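Endoribonuclease MazF4 (Mycobacterium tuberculosis, PDB 5XE2) cleaves single-stranded mRNA within the sequence UCGCU as the toxin of a type II toxin-antitoxin system, and is neutralised by its antitoxin MazE4. Local coordinates at residues A89-N92 / K93-T96. Sequence-based numbering, arbitrary orientation.
Sequences ATMN and KINT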
ATOM      1  N   ALA A  89      -6.090  16.649 -10.266  1.00 21.21           N
ATOM      2  CA  ALA A  89      -6.346  15.838 -11.457  1.00 20.96           C
ATOM      3  C   ALA A  89      -5.464  14.590 -11.498  1.00 20.51           C
ATOM      4  O   ALA A  89      -5.964  13.484 -11.673  1.00 20.25           O
ATOM      5  CB  ALA A  89      -6.137  16.657 -12.726  1.00 21.71           C
ATOM      6  N   THR A  90      -4.155  14.770 -11.345  1.00 20.13           N
ATOM      7  CA  THR A  90      -3.242  13.622 -11.364  1.00 19.81           C
ATOM      8  C   THR A  90      -3.483  12.692 -10.158  1.00 20.07           C
ATOM      9  O   THR A  90      -3.410  11.475 -10.309  1.00 19.08           O
ATOM     10  CB  THR A  90      -1.770  14.063 -11.490  1.00 19.74           C
ATOM     11  OG1 THR A  90      -1.591  14.745 -12.739  1.00 18.99           O
ATOM     12  CG2 THR A  90      -0.804  12.860 -11.444  1.00 19.95           C
ATOM     13  N   MET A  91      -3.812  13.255  -8.989  1.00 20.98           N
ATOM     14  CA  MET A  91      -4.125  12.434  -7.799  1.00 21.13           C
ATOM     15  C   MET A  91      -5.344  11.532  -7.995  1.00 21.21           C
ATOM     16  O   MET A  91      -5.359  10.406  -7.487  1.00 19.67           O
ATOM     17  CB  MET A  91      -4.329  13.289  -6.537  1.00 22.19           C
ATOM     18  CG  MET A  91      -3.054  13.764  -5.856  1.00 23.81           C
ATOM     19  SD  MET A  91      -1.827  12.477  -5.502  1.00 25.01           S
ATOM     20  CE  MET A  91      -2.704  11.373  -4.411  1.00 24.22           C
ATOM     21  N   ASN A  92      -6.355  12.022  -8.722  1.00 21.75           N
ATOM     22  CA  ASN A  92      -7.544  11.217  -9.034  1.00 22.23           C
ATOM     23  C   ASN A  92      -7.215   9.991  -9.862  1.00 21.50           C
ATOM     24  O   ASN A  92      -7.771   8.926  -9.624  1.00 21.85           O
ATOM     25  CB  ASN A  92      -8.620  12.049  -9.753  1.00 24.18           C
ATOM     26  CG  ASN A  92      -9.415  12.935  -8.806  1.00 26.19           C
ATOM     27  OD1 ASN A  92      -9.542  12.649  -7.615  1.00 29.38           O
ATOM     28  ND2 ASN A  92      -9.967  14.015  -9.337  1.00 26.99           N
ATOM     29  N   LYS A  93      -6.313  10.147 -10.831  1.00 20.86           N
ATOM     30  CA  LYS A  93      -5.777   9.011 -11.594  1.00 19.93           C
ATOM     31  C   LYS A  93      -5.022   8.061 -10.672  1.00 19.32           C
ATOM     32  O   LYS A  93      -5.137   6.849 -10.800  1.00 18.11           O
ATOM     33  CB  LYS A  93      -4.824   9.473 -12.702  1.00 20.16           C
ATOM     34  CG  LYS A  93      -5.458  10.320 -13.791  1.00 21.07           C
ATOM     35  CD  LYS A  93      -4.409  10.762 -14.802  1.00 21.25           C
ATOM     36  CE  LYS A  93      -4.884  11.936 -15.627  1.00 21.93           C
ATOM     37  NZ  LYS A  93      -3.823  12.419 -16.562  1.00 22.22           N
ATOM     38  N   ILE A  94      -4.243   8.627  -9.752  1.00 18.70           N
ATOM     39  CA  ILE A  94      -3.509   7.827  -8.773  1.00 18.46           C
ATOM     40  C   ILE A  94      -4.468   7.043  -7.879  1.00 18.22           C
ATOM     41  O   ILE A  94      -4.202   5.882  -7.588  1.00 17.37           O
ATOM     42  CB  ILE A  94      -2.507   8.677  -7.954  1.00 18.16           C
ATOM     43  CG1 ILE A  94      -1.376   9.150  -8.869  1.00 18.57           C
ATOM     44  CG2 ILE A  94      -1.932   7.881  -6.778  1.00 18.43           C
ATOM     45  CD1 ILE A  94      -0.641  10.368  -8.360  1.00 18.68           C
ATOM     46  N   ASN A  95      -5.588   7.649  -7.474  1.00 18.17           N
ATOM     47  CA  ASN A  95      -6.586   6.915  -6.676  1.00 17.97           C
ATOM     48  C   ASN A  95      -7.087   5.664  -7.379  1.00 17.82           C
ATOM     49  O   ASN A  95      -7.223   4.613  -6.758  1.00 18.38           O
ATOM     50  CB  ASN A  95      -7.790   7.782  -6.326  1.00 18.06           C
ATOM     51  CG  ASN A  95      -7.436   8.957  -5.442  1.00 18.10           C
ATOM     52  OD1 ASN A  95      -6.430   8.951  -4.720  1.00 18.31           O
ATOM     53  ND2 ASN A  95      -8.274   9.976  -5.485  1.00 17.52           N
ATOM     54  N   THR A  96      -7.363   5.786  -8.675  1.00 17.27           N
ATOM     55  CA  THR A  96      -7.856   4.659  -9.469  1.00 17.40           C
ATOM     56  C   THR A  96      -6.770   3.600  -9.606  1.00 16.52           C
ATOM     57  O   THR A  96      -7.047   2.409  -9.456  1.00 15.58           O
ATOM     58  CB  THR A  96      -8.333   5.123 -10.860  1.00 17.91           C
ATOM     59  OG1 THR A  96      -9.321   6.142 -10.686  1.00 18.89           O
ATOM     60  CG2 THR A  96      -8.940   3.965 -11.655  1.00 18.71           C
TER
HETATM   61  O   HOH W   1      -1.656  13.123 -15.159  1.00 23.52           O
HETATM   62  O   HOH W   2     -10.432   9.827  -7.218  1.00 32.06           O
HETATM   63  O   HOH W   3     -10.643   8.128  -9.369  1.00 34.30           O
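M91 and I94 meet on the buried flank of an amphipathic helix, where CD1 of I94 rests 3.7 Å from SD of M91. With CG of the methionine anti to its carbonyl carbon, the turn at chi2 (-51°) places the sulfur there, while CD1 is also approached from the T90 side, by CG2 at 4.0 Å. The stretch illustrates a general rule of helices: side chains three or four residues apart, as in M91/I94, T90/I94 and N92/N95, emerge on the same flank.

Main-chain bonds from each residue to the one four before it run through the same turns. The amide of I94 gives its N-H to O of T90 (3.0 Å), and that of N95 to O of M91 (2.8 Å); the flanking bonds, K93 N to A89 O and T96 N to N92 O, are weak.

Three waters join polar groups across successive turns. The two amides of N92 and N95 are turned 60° apart, with OD1 of the first 3.6 Å from ND2 of the second, and one water bridges them by donating to that oxygen and accepting from that nitrogen. A second water joins the backbone O of N92 to OG1 of T96. The extended K93 chain brings NZ within 2.7 Å of a third, which donates to OG1 of T90. That hydroxyl is further tied to D60 and T87, and OD1 of N95 to R8.

The contact lies in the C-terminal helix 88-101 of the MazF fold, with M91 and I94 toward the antiparallel sheet: both pack on L24 of strand 21-25, and T90, K93 and I94 on V54 of strand 53-55, whereas N95 and T96 touch L104 and W106 of the second subunit, respectively.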